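PDB 5O34: enoyl-CoA hydratase carB homologue from Streptomyces cattleya, which probably acts as a CarB-like carboxymethylproline synthase of the crotonase superfamily in the biosynthesis of the carbapenem antibiotic thienamycin. Local coordinates for residues A[123-128]-A[268-273]; A[130-135]-A[261-266]; A[141-146]-A[234-239]; A[220-225]-A[230-235]. All blocks are in the same frame, centred on the assembly; numbering follows the deposited sequence.

Contact 1: A[123-128]-A[268-273]; sequences AWIDDI and REAKES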
loop_
_atom_site.group_PDB
_atom_site.type_symbol
_atom_site.label_atom_id
_atom_site.label_comp_id
_atom_site.label_asym_id
_atom_site.label_seq_id
_atom_site.Cartn_x
_atom_site.Cartn_y
_atom_site.Cartn_z
ATOM N N ALA A 123 17.896 21.902 -12.428
ATOM C CA ALA A 123 19.102 21.081 -12.398
ATOM C C ALA A 123 19.210 20.323 -11.071
ATOM O O ALA A 123 19.772 19.227 -11.052
ATOM C CB ALA A 123 20.322 21.947 -12.630
ATOM N N TRP A 124 18.646 20.899 -9.975
ATOM C CA TRP A 124 18.581 20.271 -8.645
ATOM C C TRP A 124 17.718 19.010 -8.765
ATOM O O TRP A 124 18.205 17.918 -8.464
ATOM C CB TRP A 124 18.041 21.252 -7.563
ATOM C CG TRP A 124 17.735 20.652 -6.204
ATOM C CD1 TRP A 124 18.445 19.683 -5.553
ATOM C CD2 TRP A 124 16.697 21.066 -5.292
ATOM N NE1 TRP A 124 17.866 19.407 -4.333
ATOM C CE2 TRP A 124 16.793 20.245 -4.145
ATOM C CE3 TRP A 124 15.682 22.044 -5.342
ATOM C CZ2 TRP A 124 15.915 20.373 -3.050
ATOM C CZ3 TRP A 124 14.808 22.166 -4.263
ATOM C CH2 TRP A 124 14.931 21.342 -3.132
ATOM N N ILE A 125 16.495 19.159 -9.320
ATOM C CA ILE A 125 15.512 18.097 -9.563
ATOM C C ILE A 125 16.109 16.951 -10.404
ATOM O O ILE A 125 15.984 15.792 -10.005
ATOM C CB ILE A 125 14.187 18.681 -10.154
ATOM C CG1 ILE A 125 13.485 19.671 -9.177
ATOM C CG2 ILE A 125 13.220 17.599 -10.648
ATOM C CD1 ILE A 125 13.165 19.170 -7.679
ATOM N N ASP A 126 16.792 17.275 -11.520
ATOM C CA ASP A 126 17.437 16.281 -12.385
ATOM C C ASP A 126 18.475 15.433 -11.648
ATOM O O ASP A 126 18.524 14.229 -11.877
ATOM C CB ASP A 126 18.044 16.925 -13.644
ATOM C CG ASP A 126 17.039 17.235 -14.740
ATOM O OD1 ASP A 126 16.215 16.342 -15.071
ATOM O OD2 ASP A 126 17.098 18.353 -15.300
ATOM N N ASP A 127 19.270 16.035 -10.742
ATOM C CA ASP A 127 20.273 15.293 -9.958
ATOM C C ASP A 127 19.606 14.402 -8.900
ATOM O O ASP A 127 20.004 13.245 -8.737
ATOM C CB ASP A 127 21.324 16.235 -9.333
ATOM C CG ASP A 127 22.225 16.920 -10.350
ATOM O OD1 ASP A 127 22.530 16.294 -11.398
ATOM O OD2 ASP A 127 22.652 18.069 -10.088
ATOM N N ILE A 128 18.561 14.942 -8.221
ATOM C CA ILE A 128 17.708 14.288 -7.216
ATOM C C ILE A 128 17.068 13.042 -7.818
ATOM O O ILE A 128 17.179 11.947 -7.255
ATOM C CB ILE A 128 16.634 15.318 -6.713
ATOM C CG1 ILE A 128 17.295 16.392 -5.859
ATOM C CG2 ILE A 128 15.486 14.643 -5.930
ATOM C CD1 ILE A 128 17.740 15.890 -4.506
ATOM N N ARG A 268 9.336 15.921 -14.240
ATOM C CA ARG A 268 8.665 17.090 -14.808
ATOM C C ARG A 268 7.708 17.764 -13.797
ATOM O O ARG A 268 7.697 18.992 -13.699
ATOM C CB ARG A 268 7.987 16.698 -16.138
ATOM C CG ARG A 268 6.693 17.431 -16.501
ATOM C CD ARG A 268 6.898 18.726 -17.265
ATOM N NE ARG A 268 5.609 19.353 -17.582
ATOM C CZ ARG A 268 5.455 20.426 -18.352
ATOM N NH1 ARG A 268 6.509 21.005 -18.916
ATOM N NH2 ARG A 268 4.243 20.925 -18.570
ATOM N N GLU A 269 6.937 16.966 -13.040
ATOM C CA GLU A 269 5.994 17.449 -12.016
ATOM C C GLU A 269 6.682 18.240 -10.887
ATOM O O GLU A 269 6.233 19.337 -10.550
ATOM C CB GLU A 269 5.197 16.277 -11.422
ATOM C CG GLU A 269 4.120 15.719 -12.337
ATOM C CD GLU A 269 3.542 14.356 -11.985
ATOM O OE1 GLU A 269 3.822 13.838 -10.878
ATOM O OE2 GLU A 269 2.802 13.803 -12.831
ATOM N N ALA A 270 7.770 17.683 -10.316
ATOM C CA ALA A 270 8.567 18.288 -9.234
ATOM C C ALA A 270 9.170 19.629 -9.654
ATOM O O ALA A 270 9.265 20.542 -8.830
ATOM C CB ALA A 270 9.669 17.338 -8.791
ATOM N N LYS A 271 9.554 19.748 -10.943
ATOM C CA LYS A 271 10.104 20.966 -11.536
ATOM C C LYS A 271 9.102 22.122 -11.444
ATOM O O LYS A 271 9.436 23.167 -10.879
ATOM C CB LYS A 271 10.540 20.716 -12.984
ATOM C CG LYS A 271 11.933 20.124 -13.082
ATOM C CD LYS A 271 12.187 19.497 -14.441
ATOM C CE LYS A 271 13.595 18.976 -14.543
ATOM N NZ LYS A 271 13.848 18.367 -15.866
ATOM N N GLU A 272 7.863 21.910 -11.936
ATOM C CA GLU A 272 6.780 22.900 -11.893
ATOM C C GLU A 272 6.448 23.331 -10.452
ATOM O O GLU A 272 6.285 24.523 -10.193
ATOM C CB GLU A 272 5.516 22.345 -12.568
ATOM C CG GLU A 272 5.631 22.166 -14.069
ATOM C CD GLU A 272 4.387 21.579 -14.700
ATOM O OE1 GLU A 272 3.498 22.360 -15.112
ATOM O OE2 GLU A 272 4.289 20.331 -14.754
ATOM N N SER A 273 6.379 22.359 -9.523
ATOM C CA SER A 273 6.034 22.556 -8.110
ATOM C C SER A 273 7.054 23.364 -7.279
ATOM O O SER A 273 6.638 24.177 -6.447
ATOM C CB SER A 273 5.761 21.216 -7.442
ATOM O OG SER A 273 4.470 20.720 -7.755
#

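Contact 2: A[130-135]-A[261-266]; sequences DLYTTV and AGLERI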
loop_
_atom_site.group_PDB
_atom_site.type_symbol
_atom_site.label_atom_id
_atom_site.label_comp_id
_atom_site.label_asym_id
_atom_site.label_seq_id
_atom_site.Cartn_x
_atom_site.Cartn_y
_atom_site.Cartn_z
ATOM N N ASP A 130 17.921 11.497 -10.646
ATOM C CA ASP A 130 18.985 10.573 -11.057
ATOM C C ASP A 130 19.530 9.788 -9.868
ATOM O O ASP A 130 19.820 8.605 -10.019
ATOM C CB ASP A 130 20.101 11.292 -11.849
ATOM C CG ASP A 130 19.695 11.801 -13.238
ATOM O OD1 ASP A 130 18.477 11.775 -13.559
ATOM O OD2 ASP A 130 20.591 12.251 -13.990
ATOM N N LEU A 131 19.583 10.418 -8.675
ATOM C CA LEU A 131 20.006 9.747 -7.448
ATOM C C LEU A 131 18.943 8.742 -6.989
ATOM O O LEU A 131 19.281 7.574 -6.790
ATOM C CB LEU A 131 20.371 10.746 -6.324
ATOM C CG LEU A 131 20.670 10.150 -4.923
ATOM C CD1 LEU A 131 21.819 9.163 -4.958
ATOM C CD2 LEU A 131 20.943 11.237 -3.911
ATOM N N TYR A 132 17.661 9.171 -6.873
ATOM C CA TYR A 132 16.584 8.269 -6.437
ATOM C C TYR A 132 16.390 7.093 -7.393
ATOM O O TYR A 132 16.218 5.962 -6.930
ATOM C CB TYR A 132 15.257 9.011 -6.209
ATOM C CG TYR A 132 15.304 10.146 -5.207
ATOM C CD1 TYR A 132 16.253 10.167 -4.180
ATOM C CD2 TYR A 132 14.352 11.157 -5.230
ATOM C CE1 TYR A 132 16.282 11.197 -3.238
ATOM C CE2 TYR A 132 14.353 12.173 -4.275
ATOM C CZ TYR A 132 15.333 12.199 -3.296
ATOM O OH TYR A 132 15.377 13.233 -2.399
ATOM N N THR A 133 16.467 7.348 -8.720
ATOM C CA THR A 133 16.309 6.291 -9.723
ATOM C C THR A 133 17.453 5.292 -9.698
ATOM O O THR A 133 17.175 4.100 -9.835
ATOM C CB THR A 133 16.047 6.827 -11.147
ATOM O OG1 THR A 133 17.045 7.782 -11.519
ATOM C CG2 THR A 133 14.645 7.423 -11.305
ATOM N N THR A 134 18.720 5.740 -9.488
ATOM C CA THR A 134 19.871 4.819 -9.480
ATOM C C THR A 134 19.848 3.933 -8.206
ATOM O O THR A 134 19.910 2.708 -8.338
ATOM C CB THR A 134 21.222 5.542 -9.756
ATOM O OG1 THR A 134 22.233 4.571 -10.024
ATOM C CG2 THR A 134 21.694 6.402 -8.602
ATOM N N VAL A 135 19.683 4.533 -7.003
ATOM C CA VAL A 135 19.615 3.803 -5.725
ATOM C C VAL A 135 18.566 2.668 -5.802
ATOM O O VAL A 135 18.832 1.562 -5.335
ATOM C CB VAL A 135 19.372 4.753 -4.517
ATOM C CG1 VAL A 135 19.151 3.974 -3.216
ATOM C CG2 VAL A 135 20.530 5.733 -4.351
ATOM N N ALA A 261 9.818 3.635 -12.243
ATOM C CA ALA A 261 8.946 4.278 -13.241
ATOM C C ALA A 261 8.160 5.439 -12.607
ATOM O O ALA A 261 7.977 6.483 -13.241
ATOM C CB ALA A 261 7.984 3.256 -13.833
ATOM N N GLY A 262 7.747 5.242 -11.353
ATOM C CA GLY A 262 7.025 6.229 -10.568
ATOM C C GLY A 262 7.845 7.477 -10.330
ATOM O O GLY A 262 7.337 8.586 -10.505
ATOM N N LEU A 263 9.133 7.289 -9.948
ATOM C CA LEU A 263 10.108 8.356 -9.705
ATOM C C LEU A 263 10.394 9.137 -10.983
ATOM O O LEU A 263 10.534 10.363 -10.919
ATOM C CB LEU A 263 11.428 7.783 -9.145
ATOM C CG LEU A 263 11.439 7.224 -7.703
ATOM C CD1 LEU A 263 12.664 6.381 -7.478
ATOM C CD2 LEU A 263 11.376 8.337 -6.668
ATOM N N GLU A 264 10.478 8.434 -12.143
ATOM C CA GLU A 264 10.727 9.042 -13.460
ATOM C C GLU A 264 9.609 9.993 -13.917
ATOM O O GLU A 264 9.897 11.010 -14.547
ATOM C CB GLU A 264 10.992 7.974 -14.540
ATOM C CG GLU A 264 12.361 7.311 -14.455
ATOM C CD GLU A 264 13.610 8.133 -14.750
ATOM O OE1 GLU A 264 14.708 7.528 -14.753
ATOM O OE2 GLU A 264 13.507 9.366 -14.965
ATOM N N ARG A 265 8.344 9.665 -13.606
ATOM C CA ARG A 265 7.202 10.514 -13.942
ATOM C C ARG A 265 7.170 11.805 -13.113
ATOM O O ARG A 265 6.636 12.809 -13.584
ATOM C CB ARG A 265 5.892 9.744 -13.776
ATOM C CG ARG A 265 5.459 9.035 -15.056
ATOM C CD ARG A 265 4.084 8.423 -14.924
ATOM N NE ARG A 265 4.073 7.367 -13.913
ATOM C CZ ARG A 265 4.252 6.078 -14.173
ATOM N NH1 ARG A 265 4.430 5.664 -15.420
ATOM N NH2 ARG A 265 4.244 5.192 -13.187
ATOM N N ILE A 266 7.747 11.780 -11.890
ATOM C CA ILE A 266 7.805 12.923 -10.966
ATOM C C ILE A 266 8.728 14.037 -11.484
ATOM O O ILE A 266 8.467 15.198 -11.185
ATOM C CB ILE A 266 8.173 12.507 -9.485
ATOM C CG1 ILE A 266 7.323 11.327 -8.930
ATOM C CG2 ILE A 266 8.143 13.692 -8.501
ATOM C CD1 ILE A 266 5.805 11.343 -9.168
#

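Contact 3: A[141-146]-A[234-239]; sequences PVIAAI and LELART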
loop_
_atom_site.group_PDB
_atom_site.type_symbol
_atom_site.label_atom_id
_atom_site.label_comp_id
_atom_site.label_asym_id
_atom_site.label_seq_id
_atom_site.Cartn_x
_atom_site.Cartn_y
_atom_site.Cartn_z
ATOM N N PRO A 141 21.253 -5.053 -3.326
ATOM C CA PRO A 141 20.415 -4.519 -2.241
ATOM C C PRO A 141 21.170 -3.458 -1.455
ATOM O O PRO A 141 22.390 -3.534 -1.312
ATOM C CB PRO A 141 20.130 -5.742 -1.358
ATOM C CG PRO A 141 20.483 -6.902 -2.176
ATOM C CD PRO A 141 21.606 -6.459 -3.062
ATOM N N VAL A 142 20.438 -2.456 -0.972
ATOM C CA VAL A 142 20.993 -1.336 -0.220
ATOM C C VAL A 142 20.305 -1.272 1.140
ATOM O O VAL A 142 19.077 -1.263 1.208
ATOM C CB VAL A 142 20.866 0.007 -1.000
ATOM C CG1 VAL A 142 21.632 1.127 -0.305
ATOM C CG2 VAL A 142 21.332 -0.142 -2.449
ATOM N N ILE A 143 21.102 -1.213 2.218
ATOM C CA ILE A 143 20.610 -1.106 3.591
ATOM C C ILE A 143 20.890 0.294 4.093
ATOM O O ILE A 143 22.028 0.719 4.050
ATOM C CB ILE A 143 21.248 -2.165 4.536
ATOM C CG1 ILE A 143 20.942 -3.599 4.077
ATOM C CG2 ILE A 143 20.830 -1.943 6.006
ATOM C CD1 ILE A 143 21.870 -4.640 4.691
ATOM N N ALA A 144 19.872 1.004 4.584
ATOM C CA ALA A 144 20.061 2.320 5.182
ATOM C C ALA A 144 20.090 2.128 6.710
ATOM O O ALA A 144 19.228 1.442 7.257
ATOM C CB ALA A 144 18.938 3.258 4.777
ATOM N N ALA A 145 21.130 2.659 7.376
ATOM C CA ALA A 145 21.308 2.562 8.831
ATOM C C ALA A 145 21.193 3.968 9.422
ATOM O O ALA A 145 22.045 4.824 9.186
ATOM C CB ALA A 145 22.647 1.925 9.160
ATOM N N ILE A 146 20.066 4.216 10.106
ATOM C CA ILE A 146 19.656 5.513 10.652
ATOM C C ILE A 146 19.819 5.561 12.192
ATOM O O ILE A 146 19.202 4.768 12.906
ATOM C CB ILE A 146 18.212 5.843 10.146
ATOM C CG1 ILE A 146 18.088 5.590 8.614
ATOM C CG2 ILE A 146 17.805 7.274 10.493
ATOM C CD1 ILE A 146 16.657 5.602 7.986
ATOM N N LEU A 234 25.645 -4.659 9.545
ATOM C CA LEU A 234 26.672 -5.520 8.953
ATOM C C LEU A 234 26.340 -6.997 9.069
ATOM O O LEU A 234 26.671 -7.756 8.158
ATOM C CB LEU A 234 28.064 -5.195 9.507
ATOM C CG LEU A 234 28.450 -3.704 9.474
ATOM C CD1 LEU A 234 29.712 -3.452 10.225
ATOM C CD2 LEU A 234 28.492 -3.141 8.056
ATOM N N GLU A 235 25.634 -7.404 10.144
ATOM C CA GLU A 235 25.180 -8.795 10.306
ATOM C C GLU A 235 24.155 -9.103 9.207
ATOM O O GLU A 235 24.262 -10.139 8.549
ATOM C CB GLU A 235 24.571 -9.038 11.702
ATOM C CG GLU A 235 24.070 -10.461 11.905
ATOM C CD GLU A 235 23.438 -10.804 13.242
ATOM O OE1 GLU A 235 23.345 -9.917 14.125
ATOM O OE2 GLU A 235 23.035 -11.980 13.403
ATOM N N LEU A 236 23.196 -8.180 8.982
ATOM C CA LEU A 236 22.194 -8.336 7.927
ATOM C C LEU A 236 22.842 -8.280 6.539
ATOM O O LEU A 236 22.493 -9.093 5.678
ATOM C CB LEU A 236 21.037 -7.322 8.064
ATOM C CG LEU A 236 19.963 -7.329 6.953
ATOM C CD1 LEU A 236 19.216 -8.664 6.877
ATOM C CD2 LEU A 236 19.005 -6.198 7.145
ATOM N N ALA A 237 23.809 -7.358 6.340
ATOM C CA ALA A 237 24.560 -7.240 5.078
ATOM C C ALA A 237 25.287 -8.550 4.754
ATOM O O ALA A 237 25.277 -8.986 3.604
ATOM C CB ALA A 237 25.547 -6.095 5.161
ATOM N N ARG A 238 25.847 -9.207 5.794
ATOM C CA ARG A 238 26.535 -10.496 5.723
ATOM C C ARG A 238 25.567 -11.603 5.278
ATOM O O ARG A 238 25.920 -12.394 4.401
ATOM C CB ARG A 238 27.169 -10.833 7.085
ATOM C CG ARG A 238 28.600 -11.337 6.991
ATOM C CD ARG A 238 29.338 -11.208 8.312
ATOM N NE ARG A 238 29.830 -9.849 8.553
ATOM C CZ ARG A 238 29.609 -9.154 9.667
ATOM N NH1 ARG A 238 28.887 -9.676 10.654
ATOM N NH2 ARG A 238 30.107 -7.934 9.802
ATOM N N THR A 239 24.335 -11.633 5.850
ATOM C CA THR A 239 23.287 -12.601 5.479
ATOM C C THR A 239 22.902 -12.436 3.987
ATOM O O THR A 239 22.885 -13.426 3.246
ATOM C CB THR A 239 22.076 -12.475 6.426
ATOM O OG1 THR A 239 22.494 -12.720 7.775
ATOM C CG2 THR A 239 20.933 -13.428 6.054
#

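Contact 4: A[220-225]-A[230-235]; sequences LHETVA and LDRALE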
loop_
_atom_site.group_PDB
_atom_site.type_symbol
_atom_site.label_atom_id
_atom_site.label_comp_id
_atom_site.label_asym_id
_atom_site.label_seq_id
_atom_site.Cartn_x
_atom_site.Cartn_y
_atom_site.Cartn_z
ATOM N N LEU A 220 10.367 2.033 8.864
ATOM C CA LEU A 220 11.559 1.279 9.265
ATOM C C LEU A 220 11.214 -0.191 9.128
ATOM O O LEU A 220 10.083 -0.584 9.406
ATOM C CB LEU A 220 11.997 1.572 10.711
ATOM C CG LEU A 220 12.518 2.979 11.032
ATOM C CD1 LEU A 220 12.871 3.088 12.493
ATOM C CD2 LEU A 220 13.714 3.375 10.164
ATOM N N HIS A 221 12.168 -0.994 8.643
ATOM C CA HIS A 221 11.982 -2.436 8.495
ATOM C C HIS A 221 12.297 -3.091 9.831
ATOM O O HIS A 221 11.787 -4.166 10.137
ATOM C CB HIS A 221 12.923 -2.995 7.417
ATOM C CG HIS A 221 12.569 -2.582 6.021
ATOM N ND1 HIS A 221 12.635 -1.255 5.616
ATOM C CD2 HIS A 221 12.181 -3.337 4.972
ATOM C CE1 HIS A 221 12.268 -1.247 4.346
ATOM N NE2 HIS A 221 11.992 -2.475 3.914
ATOM N N GLU A 222 13.171 -2.441 10.619
ATOM C CA GLU A 222 13.633 -2.958 11.896
ATOM C C GLU A 222 14.188 -1.839 12.761
ATOM O O GLU A 222 14.699 -0.839 12.250
ATOM C CB GLU A 222 14.706 -4.039 11.655
ATOM C CG GLU A 222 15.205 -4.765 12.902
ATOM C CD GLU A 222 16.369 -5.717 12.690
ATOM O OE1 GLU A 222 16.561 -6.194 11.549
ATOM O OE2 GLU A 222 17.065 -6.024 13.683
ATOM N N THR A 223 14.070 -2.027 14.084
ATOM C CA THR A 223 14.607 -1.152 15.122
ATOM C C THR A 223 15.607 -1.948 15.974
ATOM O O THR A 223 15.454 -3.160 16.151
ATOM C CB THR A 223 13.506 -0.544 16.016
ATOM O OG1 THR A 223 12.752 -1.587 16.640
ATOM C CG2 THR A 223 12.602 0.419 15.269
ATOM N N VAL A 224 16.622 -1.250 16.499
ATOM C CA VAL A 224 17.653 -1.771 17.407
ATOM C C VAL A 224 18.066 -0.663 18.362
ATOM O O VAL A 224 17.820 0.514 18.087
ATOM C CB VAL A 224 18.917 -2.342 16.697
ATOM C CG1 VAL A 224 18.670 -3.724 16.106
ATOM C CG2 VAL A 224 19.480 -1.375 15.661
ATOM N N ALA A 225 18.734 -1.035 19.460
ATOM C CA ALA A 225 19.290 -0.079 20.415
ATOM C C ALA A 225 20.496 0.576 19.731
ATOM O O ALA A 225 21.224 -0.115 19.008
ATOM C CB ALA A 225 19.747 -0.816 21.664
ATOM N N LEU A 230 25.149 -0.381 13.818
ATOM C CA LEU A 230 26.064 -0.795 12.750
ATOM C C LEU A 230 26.315 -2.311 12.769
ATOM O O LEU A 230 26.368 -2.916 11.702
ATOM C CB LEU A 230 27.358 0.027 12.768
ATOM C CG LEU A 230 28.295 -0.059 11.552
ATOM C CD1 LEU A 230 27.649 0.528 10.297
ATOM C CD2 LEU A 230 29.572 0.695 11.824
ATOM N N ASP A 231 26.364 -2.927 13.964
ATOM C CA ASP A 231 26.522 -4.379 14.146
ATOM C C ASP A 231 25.419 -5.159 13.458
ATOM O O ASP A 231 25.693 -6.137 12.754
ATOM C CB ASP A 231 26.534 -4.732 15.643
ATOM C CG ASP A 231 27.788 -4.271 16.329
ATOM O OD1 ASP A 231 28.791 -4.066 15.633
ATOM O OD2 ASP A 231 27.787 -4.187 17.574
ATOM N N ARG A 232 24.169 -4.730 13.682
ATOM C CA ARG A 232 22.991 -5.340 13.079
ATOM C C ARG A 232 23.011 -5.090 11.559
ATOM O O ARG A 232 22.795 -6.028 10.792
ATOM C CB ARG A 232 21.714 -4.820 13.774
ATOM C CG ARG A 232 20.401 -5.490 13.368
ATOM C CD ARG A 232 20.439 -7.002 13.236
ATOM N NE ARG A 232 19.336 -7.456 12.389
ATOM C CZ ARG A 232 19.332 -8.584 11.686
ATOM N NH1 ARG A 232 20.385 -9.394 11.708
ATOM N NH2 ARG A 232 18.279 -8.906 10.948
ATOM N N ALA A 233 23.378 -3.863 11.137
ATOM C CA ALA A 233 23.489 -3.496 9.718
ATOM C C ALA A 233 24.452 -4.420 8.968
ATOM O O ALA A 233 24.081 -4.979 7.931
ATOM C CB ALA A 233 23.924 -2.044 9.579
ATOM N N LEU A 234 25.645 -4.659 9.545
ATOM C CA LEU A 234 26.672 -5.520 8.953
ATOM C C LEU A 234 26.340 -6.997 9.069
ATOM O O LEU A 234 26.671 -7.756 8.158
ATOM C CB LEU A 234 28.064 -5.195 9.507
ATOM C CG LEU A 234 28.450 -3.704 9.474
ATOM C CD1 LEU A 234 29.712 -3.452 10.225
ATOM C CD2 LEU A 234 28.492 -3.141 8.056
ATOM N N GLU A 235 25.634 -7.404 10.144
ATOM C CA GLU A 235 25.180 -8.795 10.306
ATOM C C GLU A 235 24.155 -9.103 9.207
ATOM O O GLU A 235 24.262 -10.139 8.549
ATOM C CB GLU A 235 24.571 -9.038 11.702
ATOM C CG GLU A 235 24.070 -10.461 11.905
ATOM C CD GLU A 235 23.438 -10.804 13.242
ATOM O OE1 GLU A 235 23.345 -9.917 14.125
ATOM O OE2 GLU A 235 23.035 -11.980 13.403
#

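Contact 1: A[123-128]-A[268-273]
Ala270 turns its methyl toward Ile125, and the two meet as plain apolar packing. Ala270 CB lies 4.0 Å from Ile125 CG2, the branch that stands anti to its own backbone N, and 4.1 Å from Ile125 CD1, so it sits against both methyl ends of the isoleucine. Phe185 of helix 184-194 also touches Ala270.

At Lys271 the contact changes from apolar to ionic. Its CG rides on Ile125 CG2 at 3.7 Å, the two side chains running past each other in opposite directions. Beyond CG the lysine is fully extended, which carries NZ over to Asp126, whose side chain it crosses nearly at a right angle. NZ forms a salt bridge, with a hydrogen bond to Asp126 OD1 of 3.2 Å, approached from the syn side but 34° out of the carboxylate plane, and a weak second one to Asp126 OD2 at 3.3 Å. Asp126 OD1 is also paired with Arg267, so two cations share this carboxylate and probably favour its charged form.

The contact joins two antiparallel helices, 120-137 and 252-273, the last modelled helix of this crotonase-like chain; the axes of the two short segments come within 9.5 Å at 147°.

Further on, Glu272 takes no part in the contact. Its OE2 lies 3.3 Å from Arg268 NE, but no N-H of Arg268 is aimed at it, so the pairing is electrostatic; it also bridges to Arg254 of the second subunit. Ser273 OG is hydrogen-bonded to Asn184 of its own chain.

Contact 2: A[130-135]-A[261-266]
Two antiparallel helices, 120-137 and 252-273, meet here through Tyr132 and Thr133 on one side and Leu263 and Glu264 on the other; the segment axes approach to 9.4 Å at 172°, almost straight against each other. Leu263 supplies the apolar part. Its CD1 sits 3.6 Å from Tyr132 O and 3.9 Å from Tyr132 CB, so that one methyl lies over the backbone and the root of the tyrosine side chain. CD2 flanks the same CB at 4.0 Å and lies obliquely by the ring. The far end of the ring leads away from Leu263; the ring meets Phe185 edge to face, and the side chain packs on Val153 and Ile157 of helix 152-158.

Thr133 packs beside Leu263. Its methyl, CG2, lies 3.9 Å from Leu263 CB and 3.5 Å from Glu264 OE1, the threonine and glutamate side chains crossing at about a right angle. With chi1 at 53°, OG1 falls between the backbone N and the carbonyl carbon, where it is hydrogen-bonded to Thr129 O one turn back; the methyl is left to face helix 252-273. Glu264 bends at chi2 (-68°), which brings its carboxylate against that methyl.

No hydrogen bond links the two segments directly. Glu264 OE2 and Asp130 OD1, 5.7 Å apart and of like charge, are both salt-bridged to Arg267 NH2, which probably offsets their repulsion. Apolar packing of Leu263 and Thr133, bordered by these charges, thus joins an antiparallel helix pair, through which the last modelled helix of this crotonase-like fold lies along an earlier helix of its own subunit.

Contact 3: A[141-146]-A[234-239]
Between 141-146 and 234-239, Ile143 CD1 makes all the close contacts, and around it the packing is tight. It comes to 3.7 Å from Ala237 N and 3.8 Å from Ala237 CA, lying against the helix backbone itself, while Ala237 CB at 4.0 Å and Leu236 CG, also at 4.0 Å, border it. The isoleucine reaches this far because its CG1 stands anti to the carbonyl carbon and the chain then continues extended (chi2 162°), sending CD1 straight out from the strand. Leu236 has its CG anti to the backbone N, chi1 176°, and its CD2 methyl stays 4.1 Å from Ile143 CD1. All three residues are buried. Tyr163 and Val94 of the adjacent strands touch Leu236 and Ala237, and Thr205 of the third subunit packs on Leu236.

Elsewhere on 234-239 the residues make no contact with the strand segment and are more exposed. Arg238 folds back so that one guanidinium face lies over Leu234 O, 3.6 Å above the plane. Thr239 OG1 returns a hydrogen bond of 3.2 Å to Glu235 O, tilted 33° from the carbonyl plane; Thr239 N binds the same oxygen from the opposite face, so this carbonyl serves two donors.

Backbone bonds of Ile143 to Val93 and Leu95, and of Ala144 to Tyr163, hold the strand between two parallel neighbours. Ile143 on Ile240 and Ala145 on Ala233 continue the packing along helix 229-242, which lies on one face of the parallel strands: helix-on-sheet packing of the crotonase fold, whose core is built from repeated beta-beta-alpha units.

Contact 4: A[220-225]-A[230-235]
The ionic part of this contact is a side-on salt bridge between Arg232 and Glu222. Arg232 NE lies 3.0 Å from Glu222 OE2 and 3.2 Å from Glu222 OE1, so its single N-H is shared between both oxygens; the bond to OE2 is the more bent, 138° at the hydrogen. Arg232 NH2 adds a third bond, to Glu222 OE1 at 3.3 Å. All three use syn lone pairs. OE1 lies practically in the guanidinium plane, whereas OE2 is tilted out of it, as expected with carboxylate and guanidinium planes turned 39° apart. The glutamate reaches over fully extended from the strand, with its CG anti to the backbone N, while the arginine bends at chi2 (43°), and the two side chains cross at about a right angle.

Other polar partners extend the pair into a network. Tyr163 OH is hydrogen-bonded to Glu222 OE1, fixing the carboxylate further, and Arg232 NH1 has a long ionic contact of 3.9 Å with Glu235 OE1 one turn on.

Apolar contact comes from Val224, whose CG1 presses on the aliphatic root of the arginine, 3.7 Å from Arg232 CG and 4.0 Å from Arg232 CB. The methylenes are thereby packed beside the valine while the charged end turns to Glu222.

Strand 222-224, outermost in this chain's six-stranded sheet, runs parallel to strand 163-167, whose Leu165 touches Glu222, Arg232 and Ala233. Just before the strand, His221 NE2 is hydrogen-bonded to Gln200 of the third subunit; after it, a short turn leads into helix 229-242, which folds back beside the sheet.

In the fold
Contacts 1 and 2 lie 11 Å apart, centre to centre, along one antiparallel pair, helices 120-137 and 252-273. Contacts 3 and 4, only 7 Å apart, share helix 229-242 and the six-stranded sheet, about 22 to 33 Å from the first two and across the centre of the chain. Along the chain, contacts 3 and 4 are nested within the loops closed by contacts 1 and 2. Helix 120-137 leads into strand 142-146, where Val135 O touches Val142 CG2, while the next residue, Ile143, faces helix 229-242. Contacts 2 and 3 therefore lie against opposite faces of this strand, with helices on both sides of the crotonase core.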